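Local atomic coordinates of putative phospholipase A2 (Oryza sativa, PDB entry 2WG9), a protein that probably catalyses the calcium-dependent hydrolysis of the 2-acyl ester of membrane phosphoglycerides, releasing a free fatty acid and a lysophospholipid. Residues S20-E24 and R35-Y39; C23-C28 and F95-C100; C28-L34 and Q104-I109; Y39-S45 and C60-H65. All blocks are in the same frame, centred on the assembly; numbering follows the deposited sequence. Where two conformers were deposited one is given.

Contact 1 of 4, residues S20-E24 and R35-Y39; sequences SRTCE and RYGKY. With CA (calcium ion), chain C.
Lys-38 runs its side chain along the backbone of 20-24, bringing Lys-38 CG to 3.5 Å from Thr-22 O and Lys-38 CE to 3.6 Å from Arg-21 O. Extended beyond CG, it carries NZ on to a salt bridge with Glu-50, which Arg-21 also engages. Ser-20 meets the root of this lysine; with OG anti to the backbone N (chi1 173°), it accepts from Thr-22 N at 3.0 Å and 163°, an ST turn. With an alanine here, Thr-22 N and the hydroxyl of Tyr-44 would probably both lose a partner, leaving the turn less firmly set. Glu-24 CB abuts Arg-35 CB at 4.2 Å. Glu-24 and Gly-37 form an antiparallel hydrogen-bonded pair, Glu-24 N to Gly-37 O at 2.9 Å and 170°, Gly-37 N to Glu-24 O at 2.8 Å. These two backbone bonds fix the register of a two-stranded sheet, the lysine methylenes lie against the carbonyls of Arg-21 and Thr-22 just before strand 24-26, and the chain passes on to Tyr-39, whose O binds calcium.

Contact 2 of 4, residues C23-C28 and F95-C100; sequences CESQFC and FPGNKC
Cys-23 sets its CB over one face of the Phe-95 ring, 3.9 Å from the centroid and 24° off the normal, a CH-pi contact; its SG, disulfide-bonded to Cys-53, lies above the face at a greater distance. Asn-98 CB covers the opposite face, so the ring is sandwiched. Next along, Glu-24 O comes within 3.4 Å of Phe-95 CZ. Ser-25 does the polar work: its OG, turned between the backbone N and carbonyl carbon (chi1 48°), accepts from Lys-99 N at 2.9 Å and 168°. A water bridges Ser-25 OG to Cys-23 O and Gly-97 O, and Ser-25 CB packs 3.3 Å from Asn-98 OD1, the acceptor of an Asx turn to Cys-100 N. A valine in place of Ser-25 would probably leave Lys-99 N without its acceptor and the water with one partner fewer. At the end, Cys-28 SG joins Cys-100 SG in a disulfide of 2.0 Å. Strand 24-26, paired with strand 35-37 through its backbone, is thereby tied at the surface to the loop that leaves helix 77-88, makes a type II turn from Phe-95 to Asn-98, and enters helix 102-125.

Contact 3 of 4, residues C28-L34 and Q104-I109; sequences CTIAPLL and QTASVI. With OCA (octanoic acid (caprylic acid)), chain D.
Thr-105 OG1 faces Cys-28 O across 3.4 Å, a long approach; the same hydroxyl is hydrogen-bonded to Asn-101 O, four residues back, just before helix 102-125. Apart from this long polar approach the fit is made mostly by methyl groups. Thr-29 CG2 rests over the flat of the Gln-104 amide, 3.4 Å from Gln-104 NE2 and almost as close to CD, so that a methyl meets the face of the group and not its polar rim. Val-108 is the main projection from the helix: CG1, anti to the backbone N (chi1 175°), reaches into the curve of the loop, where it lies 4.1 Å from Ala-31 CB and, in the Leu-34 conformer described, 4.0 Å from Leu-34 CD1. In that conformer Leu-34 CD1 also approaches Thr-105 CG2 at 3.8 Å and spans toward Ile-109 CG1. The tail of the bound octanoic acid ends in the same apolar cluster, its C8 lying 3.9 Å from Ile-109 CG1 and 4.0 Å from Ala-31 CB, while C7 passes Ala-31 O at 3.5 Å. The chemistry is that of a pocket for an acyl chain: the loop and helix that pack together through aliphatic groups also offer such groups to the fatty-acid tail, which is probably held there mainly by dispersion and fit.

Contact 4 of 4, residues Y39-S45 and C60-H65; sequences YCGILYS and CMVHDH. With CA (calcium ion), chain C; OCA (octanoic acid (caprylic acid)), chain D.
Met-61 and Tyr-39 lie side by side and point the same way: Met-61 CB sits over the centre of the phenol ring, 3.6 Å from the centroid and 10° off its normal, and the extended methionine follows the ring until Met-61 CE meets Tyr-39 OH, itself hydrogen-bonded to Glu-50 O, at 3.6 Å. The sulfur adds an oblique Met-aromatic contact. Behind the ring, Tyr-39 CB fits against Cys-60 CB at 3.7 Å, and the Cys-40 to Cys-60 disulfide pins loop to helix. Beyond this seam the loop curls into a hollow filled by calcium, which takes Tyr-39 O, Gly-41 O, Tyr-44 O, Asp-64 OD2, a water and octanoic acid O1, all at 2.2 to 2.5 Å. Asp-64 is the helix's bump into that hollow; Ser-45 OG donates to its OD2 at 2.8 Å from the anti side, 17° out of the carboxylate plane, a second-shell bond that probably steadies the Asp-64 carboxylate at the metal. Gly-41 suits the curl, since a CB there would crowd Tyr-44 CB, and its N donates to octanoic acid O1 at 3.0 Å. The fatty acid's C3 lies over a face of the ring of His-63, the predicted active-site residue, whose NE2 is bonded to Asn-80. The loop follows strand 35-37, to which Tyr-44 OH is bonded through Gly-37 O, and lies along helix 55-68, the arrangement of a secreted phospholipase A2 calcium loop.

How the contacts relate
Contacts 1 and 2 lie about 8 Å apart between centres and share Cys-23 and Glu-24, since strand 24-26 follows on from the first and pairs with strand 35-37. Contact 3 takes over at Cys-28, about 11 Å from contact 2, and its segments cross those of contact 1 along the chain. Contact 4 follows contact 1 in series through Tyr-39, about 9 Å away, nested inside the loops closed by contacts 2 and 3. Contact 3 meets the end of the octanoic acid's tail, contact 4 its carboxylate and part of its chain. Contacts 1, 3 and 4 thus border the metal or the acyl chain, while contact 2 ties strand 24-26 to the loop before helix 102-125.

Contact 1 of 4, residues S20-E24 and R35-Y39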
loop_
_atom_site.group_PDB
_atom_site.type_symbol
_atom_site.label_atom_id
_atom_site.label_comp_id
_atom_site.label_asym_id
_atom_site.label_seq_id
_atom_site.Cartn_x
_atom_site.Cartn_y
_atom_site.Cartn_z
ATOM N N SER A 20 9.650 1.947 8.605
ATOM C CA SER A 20 10.686 1.221 7.877
ATOM C C SER A 20 11.602 2.119 7.050
ATOM O O SER A 20 11.153 3.094 6.450
ATOM C CB SER A 20 10.052 0.171 6.960
ATOM O OG SER A 20 11.021 -0.433 6.123
ATOM N N ARG A 21 12.881 1.759 7.021
ATOM C CA ARG A 21 13.857 2.333 6.093
ATOM C C ARG A 21 14.459 1.238 5.202
ATOM O O ARG A 21 15.473 1.462 4.540
ATOM C CB ARG A 21 14.977 3.054 6.858
ATOM C CG ARG A 21 14.500 4.025 7.937
ATOM C CD ARG A 21 15.653 4.851 8.509
ATOM N NE ARG A 21 15.211 5.745 9.580
ATOM C CZ ARG A 21 14.699 6.961 9.395
ATOM N NH1 ARG A 21 14.333 7.686 10.446
ATOM N NH2 ARG A 21 14.553 7.462 8.171
ATOM N N THR A 22 13.808 0.070 5.175
ATOM C CA THR A 22 14.325 -1.101 4.465
ATOM C C THR A 22 13.300 -1.665 3.482
ATOM O O THR A 22 12.112 -1.732 3.783
ATOM C CB THR A 22 14.807 -2.217 5.453
ATOM O OG1 THR A 22 14.847 -3.487 4.786
ATOM C CG2 THR A 22 13.882 -2.334 6.635
ATOM N N CYS A 23 13.773 -2.059 2.304
ATOM C CA CYS A 23 12.915 -2.671 1.295
ATOM C C CYS A 23 12.658 -4.130 1.660
ATOM O O CYS A 23 13.518 -4.987 1.456
ATOM C CB CYS A 23 13.556 -2.570 -0.091
ATOM S SG CYS A 23 13.859 -0.857 -0.616
ATOM N N GLU A 24 11.467 -4.394 2.192
ATOM C CA GLU A 24 11.079 -5.734 2.627
ATOM C C GLU A 24 10.419 -6.566 1.520
ATOM O O GLU A 24 9.959 -6.034 0.504
ATOM C CB GLU A 24 10.161 -5.650 3.858
ATOM C CG GLU A 24 10.841 -5.093 5.118
ATOM C CD GLU A 24 12.043 -5.916 5.557
ATOM O OE1 GLU A 24 11.977 -7.157 5.486
ATOM O OE2 GLU A 24 13.057 -5.327 5.971
ATOM N N ARG A 35 4.540 -7.621 3.799
ATOM C CA ARG A 35 5.404 -6.449 3.929
ATOM C C ARG A 35 6.314 -6.384 2.713
ATOM O O ARG A 35 7.162 -7.254 2.513
ATOM C CB ARG A 35 6.223 -6.472 5.223
ATOM C CG ARG A 35 5.389 -6.210 6.446
ATOM C CD ARG A 35 6.227 -6.095 7.681
ATOM N NE ARG A 35 5.397 -5.747 8.826
ATOM C CZ ARG A 35 5.807 -5.786 10.091
ATOM N NH1 ARG A 35 7.048 -6.159 10.385
ATOM N NH2 ARG A 35 4.967 -5.450 11.061
ATOM N N TYR A 36 6.121 -5.344 1.907
ATOM C CA TYR A 36 6.775 -5.213 0.611
ATOM C C TYR A 36 7.270 -3.779 0.474
ATOM O O TYR A 36 6.504 -2.827 0.686
ATOM C CB TYR A 36 5.758 -5.555 -0.489
ATOM C CG TYR A 36 6.224 -5.424 -1.913
ATOM C CD1 TYR A 36 6.453 -6.560 -2.702
ATOM C CD2 TYR A 36 6.394 -4.166 -2.500
ATOM C CE1 TYR A 36 6.862 -6.441 -4.028
ATOM C CE2 TYR A 36 6.807 -4.038 -3.816
ATOM C CZ TYR A 36 7.036 -5.173 -4.576
ATOM O OH TYR A 36 7.442 -5.033 -5.885
ATOM N N GLY A 37 8.548 -3.635 0.114
ATOM C CA GLY A 37 9.185 -2.322 0.038
ATOM C C GLY A 37 9.211 -1.702 1.423
ATOM O O GLY A 37 9.327 -2.421 2.422
ATOM N N LYS A 38 9.102 -0.375 1.483
ATOM C CA LYS A 38 9.078 0.350 2.755
ATOM C C LYS A 38 7.647 0.707 3.165
ATOM O O LYS A 38 7.414 1.111 4.311
ATOM C CB LYS A 38 9.922 1.638 2.670
ATOM C CG LYS A 38 11.424 1.435 2.497
ATOM C CD LYS A 38 12.090 2.755 2.104
ATOM C CE LYS A 38 13.548 2.581 1.705
ATOM N NZ LYS A 38 14.189 3.900 1.338
ATOM N N TYR A 39 6.694 0.555 2.233
ATOM C CA TYR A 39 5.334 1.098 2.403
ATOM C C TYR A 39 4.161 0.106 2.263
ATOM O O TYR A 39 3.108 0.327 2.849
ATOM C CB TYR A 39 5.102 2.289 1.444
ATOM C CG TYR A 39 5.969 3.499 1.733
ATOM C CD1 TYR A 39 7.193 3.685 1.082
ATOM C CD2 TYR A 39 5.562 4.464 2.658
ATOM C CE1 TYR A 39 7.993 4.810 1.352
ATOM C CE2 TYR A 39 6.358 5.583 2.941
ATOM C CZ TYR A 39 7.568 5.747 2.289
ATOM O OH TYR A 39 8.349 6.856 2.569
HETATM CA CA CA C . 1.490 0.539 4.408
HETATM O O HOH W 1 16.900 3.998 3.542
HETATM O O HOH W 2 0.125 1.112 6.299
#

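Contact 2 of 4, residues C23-C28 and F95-C100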
loop_
_atom_site.group_PDB
_atom_site.type_symbol
_atom_site.label_atom_id
_atom_site.label_comp_id
_atom_site.label_asym_id
_atom_site.label_seq_id
_atom_site.Cartn_x
_atom_site.Cartn_y
_atom_site.Cartn_z
ATOM N N CYS A 23 13.773 -2.059 2.304
ATOM C CA CYS A 23 12.915 -2.671 1.295
ATOM C C CYS A 23 12.658 -4.130 1.660
ATOM O O CYS A 23 13.518 -4.987 1.456
ATOM C CB CYS A 23 13.556 -2.570 -0.091
ATOM S SG CYS A 23 13.859 -0.857 -0.616
ATOM N N GLU A 24 11.467 -4.394 2.192
ATOM C CA GLU A 24 11.079 -5.734 2.627
ATOM C C GLU A 24 10.419 -6.566 1.520
ATOM O O GLU A 24 9.959 -6.034 0.504
ATOM C CB GLU A 24 10.161 -5.650 3.858
ATOM C CG GLU A 24 10.841 -5.093 5.118
ATOM C CD GLU A 24 12.043 -5.916 5.557
ATOM O OE1 GLU A 24 11.977 -7.157 5.486
ATOM O OE2 GLU A 24 13.057 -5.327 5.971
ATOM N N SER A 25 10.406 -7.883 1.708
ATOM C CA SER A 25 9.660 -8.769 0.819
ATOM C C SER A 25 9.284 -10.038 1.576
ATOM O O SER A 25 9.856 -11.112 1.351
ATOM C CB SER A 25 10.435 -9.057 -0.477
ATOM O OG SER A 25 11.781 -9.418 -0.223
ATOM N N GLN A 26 8.319 -9.874 2.481
ATOM C CA GLN A 26 7.899 -10.903 3.431
ATOM C C GLN A 26 6.412 -11.201 3.269
ATOM O O GLN A 26 5.621 -10.299 2.998
ATOM C CB GLN A 26 8.158 -10.437 4.869
ATOM C CG GLN A 26 9.626 -10.146 5.202
ATOM C CD GLN A 26 10.474 -11.409 5.258
ATOM O OE1 GLN A 26 10.024 -12.461 5.732
ATOM N NE2 GLN A 26 11.711 -11.313 4.776
ATOM N N PHE A 27 6.045 -12.471 3.443
ATOM C CA PHE A 27 4.661 -12.917 3.320
ATOM C C PHE A 27 4.002 -12.359 2.054
ATOM O O PHE A 27 2.893 -11.830 2.093
ATOM C CB PHE A 27 3.871 -12.562 4.587
ATOM C CG PHE A 27 4.422 -13.193 5.841
ATOM C CD1 PHE A 27 5.190 -12.444 6.733
ATOM C CD2 PHE A 27 4.184 -14.534 6.125
ATOM C CE1 PHE A 27 5.703 -13.023 7.892
ATOM C CE2 PHE A 27 4.703 -15.128 7.279
ATOM C CZ PHE A 27 5.460 -14.378 8.161
ATOM N N CYS A 28 4.713 -12.506 0.937
ATOM C CA CYS A 28 4.354 -11.925 -0.359
ATOM C C CYS A 28 2.900 -12.130 -0.778
ATOM O O CYS A 28 2.328 -11.281 -1.465
ATOM C CB CYS A 28 5.284 -12.475 -1.443
ATOM S SG CYS A 28 7.042 -12.173 -1.105
ATOM N N PHE A 95 13.332 -3.579 -6.764
ATOM C CA PHE A 95 14.541 -3.459 -5.968
ATOM C C PHE A 95 15.306 -4.783 -5.920
ATOM O O PHE A 95 14.700 -5.863 -6.004
ATOM C CB PHE A 95 14.217 -2.948 -4.559
ATOM C CG PHE A 95 13.134 -3.725 -3.854
ATOM C CD1 PHE A 95 11.784 -3.451 -4.098
ATOM C CD2 PHE A 95 13.463 -4.718 -2.937
ATOM C CE1 PHE A 95 10.788 -4.156 -3.448
ATOM C CE2 PHE A 95 12.474 -5.430 -2.265
ATOM C CZ PHE A 95 11.132 -5.157 -2.524
ATOM N N PRO A 96 16.649 -4.707 -5.836
ATOM C CA PRO A 96 17.420 -5.936 -5.700
ATOM C C PRO A 96 17.118 -6.631 -4.385
ATOM O O PRO A 96 16.935 -5.970 -3.354
ATOM C CB PRO A 96 18.878 -5.465 -5.744
ATOM C CG PRO A 96 18.850 -4.002 -5.552
ATOM C CD PRO A 96 17.499 -3.506 -5.925
ATOM N N GLY A 97 17.060 -7.954 -4.421
ATOM C CA GLY A 97 16.746 -8.725 -3.222
ATOM C C GLY A 97 15.260 -8.865 -2.945
ATOM O O GLY A 97 14.874 -9.369 -1.893
ATOM N N ASN A 98 14.426 -8.425 -3.884
ATOM C CA ASN A 98 12.975 -8.599 -3.782
ATOM C C ASN A 98 12.603 -10.074 -3.938
ATOM O O ASN A 98 12.677 -10.628 -5.034
ATOM C CB ASN A 98 12.255 -7.756 -4.841
ATOM C CG ASN A 98 10.749 -7.712 -4.643
ATOM O OD1 ASN A 98 10.205 -8.295 -3.704
ATOM N ND2 ASN A 98 10.068 -7.003 -5.532
ATOM N N LYS A 99 12.213 -10.700 -2.831
ATOM C CA LYS A 99 11.828 -12.115 -2.835
ATOM C C LYS A 99 10.394 -12.316 -3.324
ATOM O O LYS A 99 9.949 -13.452 -3.531
ATOM C CB LYS A 99 11.993 -12.712 -1.432
ATOM C CG LYS A 99 13.376 -12.524 -0.808
ATOM C CD LYS A 99 14.391 -13.504 -1.380
ATOM C CE LYS A 99 15.678 -13.486 -0.573
ATOM N NZ LYS A 99 16.403 -12.185 -0.680
ATOM N N CYS A 100 9.667 -11.213 -3.486
ATOM C CA CYS A 100 8.294 -11.256 -3.962
ATOM C C CYS A 100 8.247 -11.135 -5.478
ATOM O O CYS A 100 9.204 -10.683 -6.110
ATOM C CB CYS A 100 7.455 -10.136 -3.328
ATOM S SG CYS A 100 7.261 -10.203 -1.522
HETATM O O HOH W 3 13.859 -7.541 0.402
#

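Contact 3 of 4, residues C28-L34 and Q104-I109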
loop_
_atom_site.group_PDB
_atom_site.type_symbol
_atom_site.label_atom_id
_atom_site.label_comp_id
_atom_site.label_asym_id
_atom_site.label_seq_id
_atom_site.Cartn_x
_atom_site.Cartn_y
_atom_site.Cartn_z
ATOM N N CYS A 28 4.713 -12.506 0.937
ATOM C CA CYS A 28 4.354 -11.925 -0.359
ATOM C C CYS A 28 2.900 -12.130 -0.778
ATOM O O CYS A 28 2.328 -11.281 -1.465
ATOM C CB CYS A 28 5.284 -12.475 -1.443
ATOM S SG CYS A 28 7.042 -12.173 -1.105
ATOM N N THR A 29 2.306 -13.249 -0.365
ATOM C CA THR A 29 0.952 -13.605 -0.788
ATOM C C THR A 29 -0.051 -13.714 0.365
ATOM O O THR A 29 -1.210 -14.078 0.144
ATOM C CB THR A 29 0.939 -14.938 -1.578
ATOM O OG1 THR A 29 1.415 -15.996 -0.739
ATOM C CG2 THR A 29 1.808 -14.842 -2.805
ATOM N N ILE A 30 0.388 -13.409 1.586
ATOM C CA ILE A 30 -0.496 -13.427 2.760
ATOM C C ILE A 30 -0.876 -11.999 3.156
ATOM O O ILE A 30 -0.096 -11.288 3.795
ATOM C CB ILE A 30 0.137 -14.193 3.954
ATOM C CG1 ILE A 30 0.423 -15.650 3.559
ATOM C CG2 ILE A 30 -0.770 -14.120 5.189
ATOM C CD1 ILE A 30 1.396 -16.384 4.480
ATOM N N ALA A 31 -2.088 -11.603 2.768
ATOM C CA ALA A 31 -2.560 -10.217 2.862
ATOM C C ALA A 31 -2.385 -9.545 4.235
ATOM O O ALA A 31 -1.856 -8.429 4.299
ATOM C CB ALA A 31 -4.020 -10.108 2.374
ATOM N N PRO A 32 -2.815 -10.210 5.334
ATOM C CA PRO A 32 -2.668 -9.556 6.645
ATOM C C PRO A 32 -1.222 -9.389 7.124
ATOM O O PRO A 32 -0.970 -8.563 7.996
ATOM C CB PRO A 32 -3.433 -10.487 7.603
ATOM C CG PRO A 32 -4.254 -11.387 6.724
ATOM C CD PRO A 32 -3.460 -11.533 5.465
ATOM N N LEU A 33 -0.287 -10.158 6.562
ATOM C CA LEU A 33 1.107 -10.143 7.010
ATOM C C LEU A 33 2.092 -9.568 5.977
ATOM O O LEU A 33 3.267 -9.351 6.285
ATOM C CB LEU A 33 1.554 -11.559 7.419
ATOM C CG LEU A 33 0.869 -12.229 8.614
ATOM C CD1 LEU A 33 1.480 -13.597 8.861
ATOM C CD2 LEU A 33 0.931 -11.364 9.884
ATOM N N LEU A 34 1.602 -9.331 4.766
ATOM C CA LEU A 34 2.414 -8.807 3.667
ATOM C C LEU A 34 3.243 -7.593 4.105
ATOM O O LEU A 34 2.708 -6.663 4.715
ATOM C CB LEU A 34 1.494 -8.434 2.495
ATOM C CG LEU A 34 2.039 -8.219 1.079
ATOM C CD1 LEU A 34 0.973 -8.601 0.060
ATOM C CD2 LEU A 34 2.496 -6.788 0.856
ATOM N N GLN A 104 2.251 -10.592 -8.873
ATOM C CA GLN A 104 1.560 -11.407 -7.878
ATOM C C GLN A 104 1.184 -10.609 -6.622
ATOM O O GLN A 104 0.033 -10.639 -6.190
ATOM C CB GLN A 104 2.416 -12.610 -7.502
ATOM C CG GLN A 104 1.704 -13.644 -6.644
ATOM C CD GLN A 104 2.618 -14.772 -6.186
ATOM O OE1 GLN A 104 3.822 -14.580 -5.966
ATOM N NE2 GLN A 104 2.042 -15.961 -6.025
ATOM N N THR A 105 2.157 -9.904 -6.040
ATOM C CA THR A 105 1.922 -9.104 -4.833
ATOM C C THR A 105 0.909 -7.997 -5.105
ATOM O O THR A 105 0.028 -7.743 -4.284
ATOM C CB THR A 105 3.245 -8.518 -4.264
ATOM O OG1 THR A 105 4.095 -9.592 -3.844
ATOM C CG2 THR A 105 2.980 -7.605 -3.058
ATOM N N ALA A 106 1.017 -7.355 -6.267
ATOM C CA ALA A 106 0.079 -6.301 -6.633
ATOM C C ALA A 106 -1.354 -6.834 -6.707
ATOM O O ALA A 106 -2.296 -6.141 -6.308
ATOM C CB ALA A 106 0.476 -5.660 -7.951
ATOM N N SER A 107 -1.507 -8.065 -7.206
ATOM C CA SER A 107 -2.828 -8.678 -7.322
ATOM C C SER A 107 -3.428 -8.977 -5.947
ATOM O O SER A 107 -4.640 -8.832 -5.746
ATOM C CB SER A 107 -2.770 -9.944 -8.178
ATOM O OG SER A 107 -4.056 -10.528 -8.279
ATOM N N VAL A 108 -2.577 -9.374 -5.000
ATOM C CA VAL A 108 -3.012 -9.616 -3.616
ATOM C C VAL A 108 -3.475 -8.302 -2.957
ATOM O O VAL A 108 -4.540 -8.244 -2.326
ATOM C CB VAL A 108 -1.913 -10.340 -2.779
ATOM C CG1 VAL A 108 -2.329 -10.485 -1.310
ATOM C CG2 VAL A 108 -1.600 -11.724 -3.379
ATOM N N ILE A 109 -2.691 -7.240 -3.130
ATOM C CA ILE A 109 -3.072 -5.920 -2.627
ATOM C C ILE A 109 -4.365 -5.470 -3.302
ATOM O O ILE A 109 -5.292 -5.005 -2.632
ATOM C CB ILE A 109 -1.945 -4.867 -2.851
ATOM C CG1 ILE A 109 -0.695 -5.265 -2.051
ATOM C CG2 ILE A 109 -2.433 -3.459 -2.469
ATOM C CD1 ILE A 109 0.611 -4.606 -2.524
HETATM C C1 OCA D . -0.509 0.148 1.521
HETATM C C2 OCA D . -1.197 -0.907 0.652
HETATM C C3 OCA D . -2.630 -1.170 1.111
HETATM C C4 OCA D . -2.694 -1.984 2.407
HETATM C C5 OCA D . -2.116 -3.399 2.250
HETATM C C6 OCA D . -3.172 -4.385 1.756
HETATM C C7 OCA D . -2.889 -5.797 2.270
HETATM C C8 OCA D . -2.429 -6.708 1.126
HETATM O O1 OCA D . 0.165 -0.256 2.489
HETATM O O2 OCA D . -0.667 1.340 1.189
#

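Contact 4 of 4, residues Y39-S45 and C60-H65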
loop_
_atom_site.group_PDB
_atom_site.type_symbol
_atom_site.label_atom_id
_atom_site.label_comp_id
_atom_site.label_asym_id
_atom_site.label_seq_id
_atom_site.Cartn_x
_atom_site.Cartn_y
_atom_site.Cartn_z
ATOM N N TYR A 39 6.694 0.555 2.233
ATOM C CA TYR A 39 5.334 1.098 2.403
ATOM C C TYR A 39 4.161 0.106 2.263
ATOM O O TYR A 39 3.108 0.327 2.849
ATOM C CB TYR A 39 5.102 2.289 1.444
ATOM C CG TYR A 39 5.969 3.499 1.733
ATOM C CD1 TYR A 39 7.193 3.685 1.082
ATOM C CD2 TYR A 39 5.562 4.464 2.658
ATOM C CE1 TYR A 39 7.993 4.810 1.352
ATOM C CE2 TYR A 39 6.358 5.583 2.941
ATOM C CZ TYR A 39 7.568 5.747 2.289
ATOM O OH TYR A 39 8.349 6.856 2.569
ATOM N N CYS A 40 4.318 -0.958 1.475
ATOM C CA CYS A 40 3.189 -1.867 1.211
ATOM C C CYS A 40 2.966 -2.864 2.350
ATOM O O CYS A 40 3.807 -3.723 2.624
ATOM C CB CYS A 40 3.355 -2.611 -0.121
ATOM S SG CYS A 40 3.365 -1.596 -1.622
ATOM N N GLY A 41 1.818 -2.744 3.005
ATOM C CA GLY A 41 1.460 -3.633 4.100
ATOM C C GLY A 41 0.569 -2.923 5.096
ATOM O O GLY A 41 0.599 -1.696 5.216
ATOM N N ILE A 42 -0.225 -3.699 5.819
ATOM C CA ILE A 42 -1.131 -3.157 6.823
ATOM C C ILE A 42 -0.329 -2.747 8.056
ATOM O O ILE A 42 0.520 -3.502 8.528
ATOM C CB ILE A 42 -2.244 -4.183 7.174
ATOM C CG1 ILE A 42 -3.054 -4.528 5.913
ATOM C CG2 ILE A 42 -3.161 -3.643 8.290
ATOM C CD1 ILE A 42 -3.904 -5.799 6.021
ATOM N N LEU A 43 -0.587 -1.539 8.560
ATOM C CA LEU A 43 0.160 -0.993 9.707
ATOM C C LEU A 43 1.672 -1.181 9.506
ATOM O O LEU A 43 2.393 -1.669 10.383
ATOM C CB LEU A 43 -0.337 -1.608 11.033
ATOM C CG LEU A 43 -1.840 -1.455 11.327
ATOM C CD1 LEU A 43 -2.274 -2.335 12.479
ATOM C CD2 LEU A 43 -2.246 -0.011 11.595
ATOM N N TYR A 44 2.126 -0.808 8.312
ATOM C CA TYR A 44 3.523 -0.888 7.919
ATOM C C TYR A 44 3.784 0.247 6.932
ATOM O O TYR A 44 3.150 0.310 5.876
ATOM C CB TYR A 44 3.829 -2.244 7.268
ATOM C CG TYR A 44 5.211 -2.300 6.669
ATOM C CD1 TYR A 44 6.337 -2.373 7.490
ATOM C CD2 TYR A 44 5.401 -2.251 5.286
ATOM C CE1 TYR A 44 7.618 -2.414 6.955
ATOM C CE2 TYR A 44 6.681 -2.284 4.740
ATOM C CZ TYR A 44 7.783 -2.362 5.585
ATOM O OH TYR A 44 9.050 -2.385 5.069
ATOM N N SER A 45 4.702 1.150 7.274
ATOM C CA SER A 45 4.959 2.321 6.435
ATOM C C SER A 45 6.381 2.843 6.591
ATOM O O SER A 45 7.058 2.543 7.578
ATOM C CB SER A 45 3.940 3.433 6.732
ATOM O OG SER A 45 3.803 4.310 5.621
ATOM N N CYS A 60 1.898 2.485 -2.712
ATOM C CA CYS A 60 1.605 2.331 -1.288
ATOM C C CYS A 60 1.985 3.554 -0.457
ATOM O O CYS A 60 1.249 3.935 0.471
ATOM C CB CYS A 60 2.303 1.090 -0.738
ATOM S SG CYS A 60 1.710 -0.438 -1.488
ATOM N N MET A 61 3.124 4.164 -0.780
ATOM C CA MET A 61 3.544 5.401 -0.112
ATOM C C MET A 61 2.464 6.475 -0.194
ATOM O O MET A 61 2.100 7.076 0.821
ATOM C CB MET A 61 4.852 5.931 -0.700
ATOM C CG MET A 61 5.294 7.261 -0.095
ATOM S SD MET A 61 6.705 7.940 -0.964
ATOM C CE MET A 61 7.205 9.249 0.178
ATOM N N VAL A 62 1.951 6.712 -1.401
ATOM C CA VAL A 62 0.864 7.688 -1.590
ATOM C C VAL A 62 -0.365 7.296 -0.775
ATOM O O VAL A 62 -0.990 8.143 -0.124
ATOM C CB VAL A 62 0.474 7.847 -3.083
ATOM C CG1 VAL A 62 -0.812 8.660 -3.233
ATOM C CG2 VAL A 62 1.596 8.506 -3.867
ATOM N N HIS A 63 -0.707 6.009 -0.811
ATOM C CA HIS A 63 -1.890 5.524 -0.098
ATOM C C HIS A 63 -1.793 5.751 1.411
ATOM O O HIS A 63 -2.751 6.211 2.030
ATOM C CB HIS A 63 -2.147 4.042 -0.395
ATOM C CG HIS A 63 -3.311 3.475 0.357
ATOM N ND1 HIS A 63 -3.186 2.931 1.617
ATOM C CD2 HIS A 63 -4.621 3.374 0.031
ATOM C CE1 HIS A 63 -4.371 2.521 2.037
ATOM N NE2 HIS A 63 -5.258 2.775 1.091
ATOM N N ASP A 64 -0.651 5.406 1.997
ATOM C CA ASP A 64 -0.454 5.519 3.447
ATOM C C ASP A 64 -0.623 6.955 3.922
ATOM O O ASP A 64 -1.292 7.218 4.925
ATOM C CB ASP A 64 0.914 4.968 3.846
ATOM C CG ASP A 64 0.994 3.460 3.697
ATOM O OD1 ASP A 64 -0.012 2.848 3.284
ATOM O OD2 ASP A 64 2.057 2.882 3.983
ATOM N N HIS A 65 -0.045 7.889 3.178
ATOM C CA HIS A 65 -0.210 9.298 3.506
ATOM C C HIS A 65 -1.638 9.784 3.271
ATOM O O HIS A 65 -2.150 10.586 4.055
ATOM C CB HIS A 65 0.810 10.147 2.754
ATOM C CG HIS A 65 2.200 9.998 3.280
ATOM N ND1 HIS A 65 3.156 9.234 2.649
ATOM C CD2 HIS A 65 2.788 10.495 4.393
ATOM C CE1 HIS A 65 4.277 9.270 3.348
ATOM N NE2 HIS A 65 4.082 10.034 4.408
HETATM CA CA CA C . 1.490 0.539 4.408
HETATM C C1 OCA D . -0.509 0.148 1.521
HETATM C C2 OCA D . -1.197 -0.907 0.652
HETATM C C3 OCA D . -2.630 -1.170 1.111
HETATM C C4 OCA D . -2.694 -1.984 2.407
HETATM C C5 OCA D . -2.116 -3.399 2.250
HETATM C C6 OCA D . -3.172 -4.385 1.756
HETATM C C7 OCA D . -2.889 -5.797 2.270
HETATM C C8 OCA D . -2.429 -6.708 1.126
HETATM O O1 OCA D . 0.165 -0.256 2.489
HETATM O O2 OCA D . -0.667 1.340 1.189
HETATM O O HOH W 2 0.125 1.112 6.299
#